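Local coordinates for hypothetical protein Atu2144 (Agrobacterium tumefaciens, PDB 2ODF), which is of unknown function but belongs to the N-formylglutamate amidohydrolase family, so it is probably a zinc-dependent hydrolase of amide bonds, at residues Val78-Cys89 with Arg122-His131. Residues are numbered along the deposited sequence; the frame is centred on the assembly and turned at random.
Sequences VYQRFSRLVYDC and RTSALYVPFH
Leu126, Tyr87 and Phe130 carry this buried contact, in which helix 116-143 backs the end of strand 77-80 and the following loop. Leu126 divides its two methyls: CD1 lies 3.5 Å from Val86 CG1 and meets Tyr87 CB, while Leu126 CD2 packs 4.0 Å from Phe82 CB. One face of the Tyr87 ring receives Tyr127 CB in a CH-pi contact, 3.6 Å from the ring centroid. The two tyrosine planes, 30° apart, are slid so far that Tyr87 OH sits over the middle of the Tyr127 ring; this hydroxyl is hydrogen-bonded to Arg91. Phe130, its CG anti to the backbone N (chi1 -180°), sets the edge of its ring against the strand backbone, CE1 3.7 Å from Tyr79 C, with Val78 CG1 also near; Phe130 CD2 touches Cys89 CB. Arg122 donates from NH1 to a lone pair of Val86 O at 2.9 Å, and Glu118 holds its NE in a salt bridge. His131 NE2 donates to Cys89 O at 2.6 Å, in the imidazole plane, while His213 bonds its ND1. These two hydrogen bonds use carbonyls of the irregular loop and tie its course to the helix across an interface otherwise made mainly of ring and methyl contacts.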
ATOM      1  N   VAL A  78      -0.111  -7.369 -18.851  1.00 17.61           N
ATOM      2  CA  VAL A  78       0.577  -6.906 -17.647  1.00 17.39           C
ATOM      3  C   VAL A  78       0.598  -8.047 -16.663  1.00 17.60           C
ATOM      4  O   VAL A  78      -0.446  -8.631 -16.357  1.00 16.70           O
ATOM      5  CB  VAL A  78      -0.113  -5.714 -16.994  1.00 17.36           C
ATOM      6  CG1 VAL A  78       0.703  -5.229 -15.762  1.00 16.13           C
ATOM      7  CG2 VAL A  78      -0.301  -4.599 -18.000  1.00 18.73           C
ATOM      8  N   TYR A  79       1.790  -8.368 -16.167  1.00 17.54           N
ATOM      9  CA  TYR A  79       1.940  -9.503 -15.286  1.00 18.08           C
ATOM     10  C   TYR A  79       2.942  -9.196 -14.155  1.00 18.08           C
ATOM     11  O   TYR A  79       3.821  -8.327 -14.275  1.00 17.87           O
ATOM     12  CB  TYR A  79       2.282 -10.770 -16.060  1.00 18.16           C
ATOM     13  CG  TYR A  79       3.652 -10.805 -16.695  1.00 19.35           C
ATOM     14  CD1 TYR A  79       3.888 -10.181 -17.925  1.00 20.41           C
ATOM     15  CD2 TYR A  79       4.699 -11.475 -16.094  1.00 20.09           C
ATOM     16  CE1 TYR A  79       5.136 -10.210 -18.519  1.00 19.67           C
ATOM     17  CE2 TYR A  79       5.969 -11.516 -16.703  1.00 20.79           C
ATOM     18  CZ  TYR A  79       6.172 -10.874 -17.908  1.00 19.94           C
ATOM     19  OH  TYR A  79       7.422 -10.889 -18.520  1.00 20.79           O
ATOM     20  N   GLN A  80       2.742  -9.903 -13.058  1.00 18.42           N
ATOM     21  CA  GLN A  80       3.582  -9.804 -11.870  1.00 18.80           C
ATOM     22  C   GLN A  80       4.714 -10.801 -11.999  1.00 18.93           C
ATOM     23  O   GLN A  80       4.477 -11.979 -12.313  1.00 19.72           O
ATOM     24  CB  GLN A  80       2.666 -10.083 -10.674  1.00 19.72           C
ATOM     25  CG  GLN A  80       3.220 -10.065  -9.301  1.00 20.06           C
ATOM     26  CD  GLN A  80       4.149  -8.897  -8.957  1.00 21.01           C
ATOM     27  OE1 GLN A  80       3.719  -7.762  -8.667  1.00 22.06           O
ATOM     28  NE2 GLN A  80       5.411  -9.203  -8.893  1.00 14.65           N
ATOM     29  N   ARG A  81       5.945 -10.335 -11.794  1.00 18.88           N
ATOM     30  CA  ARG A  81       7.131 -11.180 -11.974  1.00 18.56           C
ATOM     31  C   ARG A  81       7.577 -11.969 -10.727  1.00 18.50           C
ATOM     32  O   ARG A  81       8.503 -12.752 -10.816  1.00 17.74           O
ATOM     33  CB  ARG A  81       8.277 -10.331 -12.541  1.00 18.49           C
ATOM     34  CG  ARG A  81       7.927  -9.764 -13.915  1.00 19.09           C
ATOM     35  CD  ARG A  81       9.054  -9.038 -14.562  1.00 19.42           C
ATOM     36  NE  ARG A  81      10.161  -9.928 -14.894  1.00 20.52           N
ATOM     37  CZ  ARG A  81      11.288 -10.021 -14.202  1.00 22.57           C
ATOM     38  NH1 ARG A  81      11.487  -9.268 -13.122  1.00 22.44           N
ATOM     39  NH2 ARG A  81      12.229 -10.877 -14.603  1.00 20.60           N
ATOM     40  N   PHE A  82       6.912 -11.766  -9.589  1.00 17.73           N
ATOM     41  CA  PHE A  82       7.220 -12.471  -8.350  1.00 17.80           C
ATOM     42  C   PHE A  82       6.004 -13.089  -7.709  1.00 17.10           C
ATOM     43  O   PHE A  82       4.860 -12.687  -7.986  1.00 16.57           O
ATOM     44  CB  PHE A  82       7.956 -11.521  -7.362  1.00 18.59           C
ATOM     45  CG  PHE A  82       9.240 -10.984  -7.938  1.00 17.21           C
ATOM     46  CD1 PHE A  82      10.423 -11.679  -7.801  1.00 18.89           C
ATOM     47  CD2 PHE A  82       9.221  -9.847  -8.726  1.00 18.37           C
ATOM     48  CE1 PHE A  82      11.571 -11.224  -8.411  1.00 19.35           C
ATOM     49  CE2 PHE A  82      10.347  -9.389  -9.314  1.00 17.98           C
ATOM     50  CZ  PHE A  82      11.524 -10.072  -9.162  1.00 18.90           C
ATOM     51  N   SER A  83       6.275 -14.083  -6.854  1.00 16.68           N
ATOM     52  CA  SER A  83       5.276 -14.986  -6.328  1.00 16.79           C
ATOM     53  C   SER A  83       4.224 -14.331  -5.462  1.00 17.02           C
ATOM     54  O   SER A  83       4.530 -13.433  -4.627  1.00 17.47           O
ATOM     55  CB  SER A  83       5.939 -16.081  -5.494  1.00 16.88           C
ATOM     56  OG  SER A  83       4.974 -16.939  -4.923  1.00 14.79           O
ATOM     57  N   ARG A  84       3.006 -14.845  -5.627  1.00 16.77           N
ATOM     58  CA  ARG A  84       1.858 -14.505  -4.787  1.00 17.13           C
ATOM     59  C   ARG A  84       2.109 -14.865  -3.306  1.00 17.23           C
ATOM     60  O   ARG A  84       1.343 -14.443  -2.426  1.00 16.66           O
ATOM     61  CB  ARG A  84       0.603 -15.253  -5.265  1.00 16.22           C
ATOM     62  CG  ARG A  84       0.693 -16.811  -5.120  1.00 16.50           C
ATOM     63  CD  ARG A  84      -0.569 -17.513  -5.567  1.00 18.62           C
ATOM     64  NE  ARG A  84      -1.724 -17.086  -4.789  1.00 18.29           N
ATOM     65  CZ  ARG A  84      -2.950 -17.579  -4.895  1.00 20.83           C
ATOM     66  NH1 ARG A  84      -3.225 -18.517  -5.784  1.00 24.22           N
ATOM     67  NH2 ARG A  84      -3.913 -17.098  -4.130  1.00 21.73           N
ATOM     68  N   LEU A  85       3.103 -15.717  -3.049  1.00 17.57           N
ATOM     69  CA  LEU A  85       3.477 -16.027  -1.654  1.00 17.60           C
ATOM     70  C   LEU A  85       4.057 -14.830  -0.925  1.00 17.41           C
ATOM     71  O   LEU A  85       3.871 -14.717   0.297  1.00 17.64           O
ATOM     72  CB  LEU A  85       4.452 -17.185  -1.572  1.00 18.43           C
ATOM     73  CG  LEU A  85       3.910 -18.572  -1.913  1.00 18.26           C
ATOM     74  CD1 LEU A  85       5.093 -19.496  -2.077  1.00 18.92           C
ATOM     75  CD2 LEU A  85       2.977 -19.065  -0.881  1.00 19.48           C
ATOM     76  N   VAL A  86       4.741 -13.943  -1.650  1.00 16.54           N
ATOM     77  CA  VAL A  86       5.296 -12.739  -1.072  1.00 17.44           C
ATOM     78  C   VAL A  86       4.206 -11.658  -0.951  1.00 17.72           C
ATOM     79  O   VAL A  86       4.002 -11.067   0.112  1.00 17.41           O
ATOM     80  CB  VAL A  86       6.527 -12.223  -1.856  1.00 18.14           C
ATOM     81  CG1 VAL A  86       7.115 -10.975  -1.159  1.00 17.13           C
ATOM     82  CG2 VAL A  86       7.601 -13.321  -1.912  1.00 16.85           C
ATOM     83  N   TYR A  87       3.471 -11.440  -2.033  1.00 17.13           N
ATOM     84  CA  TYR A  87       2.307 -10.554  -1.999  1.00 16.62           C
ATOM     85  C   TYR A  87       1.342 -11.024  -3.083  1.00 16.57           C
ATOM     86  O   TYR A  87       1.715 -11.073  -4.272  1.00 17.86           O
ATOM     87  CB  TYR A  87       2.664  -9.053  -2.190  1.00 16.24           C
ATOM     88  CG  TYR A  87       1.475  -8.186  -1.835  1.00 16.49           C
ATOM     89  CD1 TYR A  87       0.321  -8.212  -2.618  1.00 17.87           C
ATOM     90  CD2 TYR A  87       1.453  -7.411  -0.680  1.00 17.47           C
ATOM     91  CE1 TYR A  87      -0.807  -7.488  -2.265  1.00 16.77           C
ATOM     92  CE2 TYR A  87       0.325  -6.671  -0.338  1.00 16.12           C
ATOM     93  CZ  TYR A  87      -0.818  -6.733  -1.136  1.00 16.55           C
ATOM     94  OH  TYR A  87      -1.986  -6.041  -0.820  1.00 14.82           O
ATOM     95  N   ASP A  88       0.118 -11.365  -2.681  1.00 16.22           N
ATOM     96  CA  ASP A  88      -0.927 -11.754  -3.626  1.00 15.71           C
ATOM     97  C   ASP A  88      -1.562 -10.487  -4.176  1.00 15.50           C
ATOM     98  O   ASP A  88      -2.381  -9.853  -3.519  1.00 14.59           O
ATOM     99  CB  ASP A  88      -1.983 -12.653  -2.964  1.00 15.37           C
ATOM    100  CG  ASP A  88      -2.962 -13.245  -3.975  1.00 16.47           C
ATOM    101  OD1 ASP A  88      -3.122 -12.655  -5.073  1.00 18.82           O
ATOM    102  OD2 ASP A  88      -3.554 -14.301  -3.675  1.00 18.99           O
ATOM    103  N   CYS A  89      -1.157 -10.111  -5.384  1.00 15.87           N
ATOM    104  CA  CYS A  89      -1.598  -8.839  -5.958  1.00 16.21           C
ATOM    105  C   CYS A  89      -3.096  -8.793  -6.264  1.00 16.75           C
ATOM    106  O   CYS A  89      -3.624  -7.726  -6.570  1.00 18.05           O
ATOM    107  CB  CYS A  89      -0.777  -8.505  -7.178  1.00 16.35           C
ATOM    108  SG  CYS A  89       0.847  -7.938  -6.758  1.00 19.52           S
ATOM    109  N   ARG A 122       6.647  -4.987   1.192  1.00 17.16           N
ATOM    110  CA  ARG A 122       6.003  -5.800   0.153  1.00 17.13           C
ATOM    111  C   ARG A 122       4.916  -5.038  -0.568  1.00 16.71           C
ATOM    112  O   ARG A 122       4.785  -5.132  -1.764  1.00 15.92           O
ATOM    113  CB  ARG A 122       5.413  -7.049   0.778  1.00 17.34           C
ATOM    114  CG  ARG A 122       6.465  -7.922   1.420  1.00 17.11           C
ATOM    115  CD  ARG A 122       5.832  -9.157   1.914  1.00 17.00           C
ATOM    116  NE  ARG A 122       6.737 -10.008   2.674  1.00 16.39           N
ATOM    117  CZ  ARG A 122       6.495 -11.285   2.961  1.00 18.71           C
ATOM    118  NH1 ARG A 122       5.402 -11.886   2.494  1.00 18.09           N
ATOM    119  NH2 ARG A 122       7.354 -11.966   3.714  1.00 18.14           N
ATOM    120  N   THR A 123       4.116  -4.288   0.182  1.00 17.55           N
ATOM    121  CA  THR A 123       3.055  -3.486  -0.399  1.00 16.59           C
ATOM    122  C   THR A 123       3.592  -2.450  -1.395  1.00 16.51           C
ATOM    123  O   THR A 123       3.032  -2.247  -2.481  1.00 16.91           O
ATOM    124  CB  THR A 123       2.225  -2.783   0.719  1.00 16.69           C
ATOM    125  OG1 THR A 123       1.670  -3.755   1.629  1.00 15.66           O
ATOM    126  CG2 THR A 123       1.128  -1.972   0.129  1.00 15.94           C
ATOM    127  N   SER A 124       4.704  -1.824  -1.035  1.00 16.34           N
ATOM    128  CA  SER A 124       5.319  -0.771  -1.834  1.00 16.45           C
ATOM    129  C   SER A 124       6.008  -1.264  -3.088  1.00 16.42           C
ATOM    130  O   SER A 124       6.038  -0.553  -4.077  1.00 16.90           O
ATOM    131  CB  SER A 124       6.384  -0.030  -1.016  1.00 16.45           C
ATOM    132  OG  SER A 124       6.997   0.955  -1.817  1.00 16.60           O
ATOM    133  N   ALA A 125       6.608  -2.437  -2.993  1.00 16.58           N
ATOM    134  CA  ALA A 125       7.506  -2.978  -4.020  1.00 16.97           C
ATOM    135  C   ALA A 125       6.772  -3.840  -5.039  1.00 16.82           C
ATOM    136  O   ALA A 125       7.151  -3.848  -6.213  1.00 17.54           O
ATOM    137  CB  ALA A 125       8.604  -3.786  -3.379  1.00 15.75           C
ATOM    138  N   LEU A 126       5.739  -4.562  -4.581  1.00 16.70           N
ATOM    139  CA  LEU A 126       5.012  -5.506  -5.417  1.00 16.76           C
ATOM    140  C   LEU A 126       3.613  -5.067  -5.765  1.00 16.38           C
ATOM    141  O   LEU A 126       3.277  -5.087  -6.923  1.00 16.67           O
ATOM    142  CB  LEU A 126       4.958  -6.883  -4.776  1.00 17.15           C
ATOM    143  CG  LEU A 126       6.316  -7.599  -4.655  1.00 19.18           C
ATOM    144  CD1 LEU A 126       6.121  -8.859  -3.818  1.00 21.18           C
ATOM    145  CD2 LEU A 126       6.994  -7.899  -6.037  1.00 16.01           C
ATOM    146  N   TYR A 127       2.809  -4.655  -4.775  1.00 15.21           N
ATOM    147  CA  TYR A 127       1.379  -4.464  -4.980  1.00 15.02           C
ATOM    148  C   TYR A 127       1.071  -3.136  -5.646  1.00 15.45           C
ATOM    149  O   TYR A 127       0.366  -3.093  -6.670  1.00 14.00           O
ATOM    150  CB  TYR A 127       0.655  -4.609  -3.623  1.00 15.42           C
ATOM    151  CG  TYR A 127      -0.807  -4.260  -3.596  1.00 14.71           C
ATOM    152  CD1 TYR A 127      -1.774  -5.098  -4.149  1.00 15.45           C
ATOM    153  CD2 TYR A 127      -1.240  -3.096  -2.956  1.00 13.94           C
ATOM    154  CE1 TYR A 127      -3.143  -4.767  -4.065  1.00 15.62           C
ATOM    155  CE2 TYR A 127      -2.570  -2.788  -2.859  1.00 15.28           C
ATOM    156  CZ  TYR A 127      -3.516  -3.596  -3.413  1.00 15.93           C
ATOM    157  OH  TYR A 127      -4.835  -3.201  -3.302  1.00 14.45           O
ATOM    158  N   VAL A 128       1.638  -2.055  -5.112  1.00 15.15           N
ATOM    159  CA  VAL A 128       1.325  -0.729  -5.639  1.00 16.37           C
ATOM    160  C   VAL A 128       1.883  -0.550  -7.068  1.00 15.94           C
ATOM    161  O   VAL A 128       1.168  -0.050  -7.927  1.00 18.68           O
ATOM    162  CB  VAL A 128       1.643   0.432  -4.622  1.00 16.63           C
ATOM    163  CG1 VAL A 128       1.456   1.814  -5.294  1.00 18.99           C
ATOM    164  CG2 VAL A 128       0.713   0.327  -3.370  1.00 15.05           C
ATOM    165  N   PRO A 129       3.147  -0.929  -7.341  1.00 16.35           N
ATOM    166  CA  PRO A 129       3.650  -0.816  -8.711  1.00 16.53           C
ATOM    167  C   PRO A 129       2.812  -1.582  -9.732  1.00 16.53           C
ATOM    168  O   PRO A 129       2.507  -1.028 -10.788  1.00 17.92           O
ATOM    169  CB  PRO A 129       5.105  -1.374  -8.620  1.00 16.48           C
ATOM    170  CG  PRO A 129       5.485  -1.105  -7.210  1.00 17.23           C
ATOM    171  CD  PRO A 129       4.228  -1.343  -6.417  1.00 16.49           C
ATOM    172  N   PHE A 130       2.364  -2.784  -9.386  1.00 15.53           N
ATOM    173  CA  PHE A 130       1.567  -3.601 -10.266  1.00 16.12           C
ATOM    174  C   PHE A 130       0.250  -2.892 -10.644  1.00 16.56           C
ATOM    175  O   PHE A 130      -0.027  -2.678 -11.830  1.00 16.94           O
ATOM    176  CB  PHE A 130       1.327  -4.989  -9.652  1.00 16.05           C
ATOM    177  CG  PHE A 130       0.508  -5.895 -10.519  1.00 16.62           C
ATOM    178  CD1 PHE A 130       1.076  -6.516 -11.629  1.00 17.15           C
ATOM    179  CD2 PHE A 130      -0.837  -6.114 -10.243  1.00 15.53           C
ATOM    180  CE1 PHE A 130       0.289  -7.321 -12.449  1.00 16.23           C
ATOM    181  CE2 PHE A 130      -1.614  -6.906 -11.068  1.00 16.56           C
ATOM    182  CZ  PHE A 130      -1.052  -7.500 -12.166  1.00 15.86           C
ATOM    183  N   HIS A 131      -0.522  -2.512  -9.653  1.00 16.92           N
ATOM    184  CA  HIS A 131      -1.758  -1.858  -9.879  1.00 17.11           C
ATOM    185  C   HIS A 131      -1.622  -0.483 -10.486  1.00 18.06           C
ATOM    186  O   HIS A 131      -2.436  -0.089 -11.238  1.00 18.62           O
ATOM    187  CB  HIS A 131      -2.642  -1.936  -8.663  1.00 18.06           C
ATOM    188  CG  HIS A 131      -3.089  -3.325  -8.352  1.00 15.78           C
ATOM    189  ND1 HIS A 131      -3.993  -3.997  -9.123  1.00 15.35           N
ATOM    190  CD2 HIS A 131      -2.691  -4.189  -7.402  1.00 16.68           C
ATOM    191  CE1 HIS A 131      -4.149  -5.210  -8.646  1.00 17.49           C
ATOM    192  NE2 HIS A 131      -3.380  -5.343  -7.594  1.00 14.16           N
TER